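Local coordinates for protein lactaldehyde dehydrogenase (Methanocaldococcus jannaschii, PDB 3PQA) that oxidises lactaldehyde to lactate with NAD, which it prefers to NADP, as a homotetrameric enzyme of coenzyme F420 biosynthesis, at residues Val209-Thr220 with Lys232-Leu242. Sequence-based numbering, arbitrary orientation. Where two conformers were deposited one is given.
Sequences VVNEKVNMISFT and KAGFKKIALEL
Met216-Thr220 and Lys237-Glu241 run side by side as parallel strands, their axes 4.7 Å apart and within 4° of parallel, joined by five backbone hydrogen bonds from Lys237 N to Asn215 O at the start to Glu241 N to Phe219 O at the end. Just ahead of the second strand, the side chain of Lys236 reaches across to the end of helix 201-210. Its chain is extended as far as CE, with CD against Ile217 CG1 at 3.6 Å, and then bends at the last torsion (chi4 61°), bringing the ammonium among backbone carbonyls. NZ donates to Val209 O at 2.9 Å, tilted 32° from that carbonyl's plane, to Ala233 O at 2.8 Å in the carbonyl plane, and weakly to Asn211 O. A methionine in place of Lys236 would probably leave the carbonyls of Val209 and Ala233 without this donor and untie the helix end from the turn before the strand. Further along, Leu242 CD2 meets the edge of the Phe219 ring, 3.7 Å from CD2 of the ring, while Leu240 CD2 packs against Phe219 CB. The other face of the sheet carries Met216, which in one of its two conformers brings CE near Ala239 CB, and Thr220, whose OG1 lies 3.6 Å from CB of Glu241, an active-site residue by similarity. Thr220 OG1 is also hydrogen-bonded to Lys150. The two strands and helix 223-232 form a beta-alpha-beta unit of the Rossmann-like NAD-binding domain of aldehyde dehydrogenases; Phe219 packs under that helix on Ile229 and on Val225, a probable NAD-binding residue. Strand 122-138 flanks 216-220 on its other edge, and Phe235 of a second subunit packs on Leu240 and Leu242.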
loop_
_atom_site.group_PDB
_atom_site.type_symbol
_atom_site.label_atom_id
_atom_site.label_comp_id
_atom_site.label_asym_id
_atom_site.label_seq_id
_atom_site.Cartn_x
_atom_site.Cartn_y
_atom_site.Cartn_z
ATOM N N VAL B 209 -12.187 10.967 -29.680
ATOM C CA VAL B 209 -12.675 9.637 -29.300
ATOM C C VAL B 209 -12.307 8.572 -30.321
ATOM O O VAL B 209 -11.849 7.488 -29.951
ATOM C CB VAL B 209 -14.208 9.649 -29.067
ATOM C CG1 VAL B 209 -14.760 8.248 -28.871
ATOM C CG2 VAL B 209 -14.557 10.514 -27.866
ATOM N N VAL B 210 -12.495 8.882 -31.606
ATOM C CA VAL B 210 -12.300 7.898 -32.683
ATOM C C VAL B 210 -10.861 7.773 -33.202
ATOM O O VAL B 210 -10.483 6.715 -33.717
ATOM C CB VAL B 210 -13.276 8.124 -33.891
ATOM C CG1 VAL B 210 -14.733 8.090 -33.427
ATOM C CG2 VAL B 210 -12.956 9.425 -34.659
ATOM N N ASN B 211 -10.063 8.835 -33.072
ATOM C CA ASN B 211 -8.701 8.844 -33.630
ATOM C C ASN B 211 -7.813 7.749 -33.042
ATOM O O ASN B 211 -7.637 7.677 -31.827
ATOM C CB ASN B 211 -8.039 10.204 -33.415
ATOM C CG ASN B 211 -6.829 10.403 -34.298
ATOM O OD1 ASN B 211 -5.819 9.704 -34.167
ATOM N ND2 ASN B 211 -6.921 11.373 -35.208
ATOM N N GLU B 212 -7.224 6.928 -33.907
ATOM C CA GLU B 212 -6.462 5.758 -33.456
ATOM C C GLU B 212 -5.127 6.098 -32.789
ATOM O O GLU B 212 -4.499 5.223 -32.186
ATOM C CB GLU B 212 -6.279 4.755 -34.608
ATOM C CG GLU B 212 -7.610 4.275 -35.193
ATOM C CD GLU B 212 -7.607 2.819 -35.664
ATOM O OE1 GLU B 212 -8.654 2.383 -36.200
ATOM O OE2 GLU B 212 -6.581 2.110 -35.509
ATOM N N LYS B 213 -4.689 7.354 -32.915
ATOM C CA LYS B 213 -3.465 7.822 -32.252
ATOM C C LYS B 213 -3.698 8.174 -30.778
ATOM O O LYS B 213 -2.755 8.212 -29.981
ATOM C CB LYS B 213 -2.862 9.020 -32.990
ATOM C CG LYS B 213 -2.287 8.673 -34.365
ATOM C CD LYS B 213 -1.826 9.926 -35.097
ATOM C CE LYS B 213 -1.534 9.638 -36.577
ATOM N NZ LYS B 213 -0.317 8.826 -36.756
ATOM N N VAL B 214 -4.947 8.440 -30.417
ATOM C CA VAL B 214 -5.269 8.753 -29.023
ATOM C C VAL B 214 -5.251 7.439 -28.242
ATOM O O VAL B 214 -5.819 6.446 -28.695
ATOM C CB VAL B 214 -6.634 9.482 -28.929
ATOM C CG1 VAL B 214 -7.080 9.652 -27.467
ATOM C CG2 VAL B 214 -6.542 10.860 -29.634
ATOM N N ASN B 215 -4.581 7.421 -27.085
ATOM C CA ASN B 215 -4.386 6.177 -26.336
ATOM C C ASN B 215 -5.410 5.932 -25.232
ATOM O O ASN B 215 -5.634 4.787 -24.798
ATOM C CB ASN B 215 -2.969 6.142 -25.756
ATOM C CG ASN B 215 -1.906 6.116 -26.852
ATOM O OD1 ASN B 215 -1.208 7.101 -27.086
ATOM N ND2 ASN B 215 -1.814 4.990 -27.553
ATOM N N MET B 216 -6.018 7.017 -24.775
ATOM C CA MET B 216 -6.951 6.968 -23.654
ATOM C C MET B 216 -7.947 8.102 -23.768
ATOM O O MET B 216 -7.583 9.212 -24.167
ATOM C CB MET B 216 -6.201 7.045 -22.320
ATOM C CG MET B 216 -7.097 7.301 -21.120
ATOM S SD MET B 216 -6.322 6.870 -19.576
ATOM C CE MET B 216 -7.703 7.262 -18.463
ATOM N N ILE B 217 -9.199 7.810 -23.425
ATOM C CA ILE B 217 -10.251 8.822 -23.356
ATOM C C ILE B 217 -10.679 8.952 -21.909
ATOM O O ILE B 217 -10.940 7.952 -21.232
ATOM C CB ILE B 217 -11.491 8.462 -24.237
ATOM C CG1 ILE B 217 -11.097 8.298 -25.702
ATOM C CG2 ILE B 217 -12.626 9.497 -24.066
ATOM C CD1 ILE B 217 -10.402 9.502 -26.287
ATOM N N SER B 218 -10.702 10.192 -21.435
ATOM C CA SER B 218 -11.251 10.517 -20.138
ATOM C C SER B 218 -12.306 11.583 -20.365
ATOM O O SER B 218 -11.982 12.732 -20.716
ATOM C CB SER B 218 -10.172 11.050 -19.214
ATOM O OG SER B 218 -10.698 11.298 -17.925
ATOM N N PHE B 219 -13.556 11.185 -20.150
ATOM C CA PHE B 219 -14.725 12.015 -20.460
ATOM C C PHE B 219 -15.553 12.209 -19.209
ATOM O O PHE B 219 -15.808 11.240 -18.476
ATOM C CB PHE B 219 -15.597 11.331 -21.521
ATOM C CG PHE B 219 -16.946 11.977 -21.712
ATOM C CD1 PHE B 219 -17.086 13.076 -22.553
ATOM C CD2 PHE B 219 -18.078 11.486 -21.056
ATOM C CE1 PHE B 219 -18.327 13.685 -22.746
ATOM C CE2 PHE B 219 -19.330 12.090 -21.245
ATOM C CZ PHE B 219 -19.448 13.197 -22.086
ATOM N N THR B 220 -15.969 13.454 -18.968
ATOM C CA THR B 220 -16.935 13.779 -17.905
ATOM C C THR B 220 -18.105 14.505 -18.574
ATOM O O THR B 220 -17.891 15.479 -19.297
ATOM C CB THR B 220 -16.294 14.658 -16.792
ATOM O OG1 THR B 220 -15.178 13.963 -16.233
ATOM C CG2 THR B 220 -17.285 14.953 -15.645
ATOM N N LYS B 232 -17.685 3.749 -29.673
ATOM C CA LYS B 232 -16.908 4.389 -30.740
ATOM C C LYS B 232 -15.405 4.477 -30.476
ATOM O O LYS B 232 -14.633 4.697 -31.414
ATOM C CB LYS B 232 -17.435 5.802 -31.013
ATOM C CG LYS B 232 -18.749 5.864 -31.767
ATOM C CD LYS B 232 -19.263 7.299 -31.828
ATOM C CE LYS B 232 -18.356 8.207 -32.662
ATOM N NZ LYS B 232 -18.709 8.327 -34.117
ATOM N N ALA B 233 -14.994 4.324 -29.214
ATOM C CA ALA B 233 -13.596 4.540 -28.831
ATOM C C ALA B 233 -12.627 3.508 -29.411
ATOM O O ALA B 233 -11.490 3.848 -29.755
ATOM C CB ALA B 233 -13.459 4.611 -27.299
ATOM N N GLY B 234 -13.071 2.258 -29.524
ATOM C CA GLY B 234 -12.204 1.192 -30.020
ATOM C C GLY B 234 -11.162 0.799 -28.987
ATOM O O GLY B 234 -11.421 0.842 -27.776
ATOM N N PHE B 235 -9.974 0.442 -29.469
ATOM C CA PHE B 235 -8.898 -0.048 -28.614
ATOM C C PHE B 235 -8.181 1.111 -27.892
ATOM O O PHE B 235 -7.085 1.518 -28.270
ATOM C CB PHE B 235 -7.912 -0.861 -29.459
ATOM C CG PHE B 235 -7.147 -1.916 -28.695
ATOM C CD1 PHE B 235 -6.577 -1.644 -27.451
ATOM C CD2 PHE B 235 -6.956 -3.178 -29.250
ATOM C CE1 PHE B 235 -5.849 -2.618 -26.768
ATOM C CE2 PHE B 235 -6.234 -4.155 -28.569
ATOM C CZ PHE B 235 -5.679 -3.871 -27.331
ATOM N N LYS B 236 -8.809 1.614 -26.839
ATOM C CA LYS B 236 -8.281 2.696 -26.028
ATOM C C LYS B 236 -8.636 2.348 -24.596
ATOM O O LYS B 236 -9.626 1.644 -24.369
ATOM C CB LYS B 236 -8.993 4.012 -26.357
ATOM C CG LYS B 236 -8.699 4.606 -27.712
ATOM C CD LYS B 236 -9.350 5.992 -27.841
ATOM C CE LYS B 236 -9.021 6.626 -29.175
ATOM N NZ LYS B 236 -9.526 5.813 -30.297
ATOM N N LYS B 237 -7.853 2.855 -23.643
ATOM C CA LYS B 237 -8.268 2.904 -22.234
ATOM C C LYS B 237 -9.371 3.938 -22.125
ATOM O O LYS B 237 -9.310 4.972 -22.786
ATOM C CB LYS B 237 -7.098 3.302 -21.321
ATOM C CG LYS B 237 -6.253 2.135 -20.810
ATOM C CD LYS B 237 -5.270 2.544 -19.687
ATOM C CE LYS B 237 -5.818 2.279 -18.280
ATOM N NZ LYS B 237 -4.720 2.275 -17.236
ATOM N N ILE B 238 -10.387 3.653 -21.312
ATOM C CA ILE B 238 -11.559 4.524 -21.196
ATOM C C ILE B 238 -11.888 4.803 -19.740
ATOM O O ILE B 238 -12.057 3.873 -18.953
ATOM C CB ILE B 238 -12.812 3.882 -21.853
ATOM C CG1 ILE B 238 -12.551 3.582 -23.327
ATOM C CG2 ILE B 238 -14.035 4.801 -21.702
ATOM C CD1 ILE B 238 -13.566 2.633 -23.946
ATOM N N ALA B 239 -11.983 6.081 -19.398
ATOM C CA ALA B 239 -12.494 6.523 -18.101
ATOM C C ALA B 239 -13.696 7.432 -18.345
ATOM O O ALA B 239 -13.639 8.335 -19.177
ATOM C CB ALA B 239 -11.402 7.246 -17.308
ATOM N N LEU B 240 -14.794 7.168 -17.634
ATOM C CA LEU B 240 -16.042 7.911 -17.799
ATOM C C LEU B 240 -16.575 8.342 -16.442
ATOM O O LEU B 240 -16.657 7.536 -15.499
ATOM C CB LEU B 240 -17.094 7.051 -18.515
ATOM C CG LEU B 240 -16.753 6.454 -19.886
ATOM C CD1 LEU B 240 -17.874 5.535 -20.326
ATOM C CD2 LEU B 240 -16.491 7.554 -20.919
ATOM N N GLU B 241 -16.913 9.627 -16.347
ATOM C CA GLU B 241 -17.533 10.177 -15.139
ATOM C C GLU B 241 -18.831 10.806 -15.619
ATOM O O GLU B 241 -18.823 11.853 -16.272
ATOM C CB GLU B 241 -16.632 11.221 -14.474
ATOM C CG GLU B 241 -15.362 10.663 -13.840
ATOM C CD GLU B 241 -15.587 9.980 -12.488
ATOM O OE1 GLU B 241 -16.669 10.151 -11.872
ATOM O OE2 GLU B 241 -14.662 9.291 -12.042
ATOM N N LEU B 242 -19.943 10.141 -15.327
ATOM C CA LEU B 242 -21.200 10.499 -15.947
ATOM C C LEU B 242 -22.140 10.990 -14.848
ATOM O O LEU B 242 -21.686 11.473 -13.808
ATOM C CB LEU B 242 -21.746 9.320 -16.762
ATOM C CG LEU B 242 -20.695 8.620 -17.662
ATOM C CD1 LEU B 242 -21.227 7.352 -18.299
ATOM C CD2 LEU B 242 -20.138 9.564 -18.721
#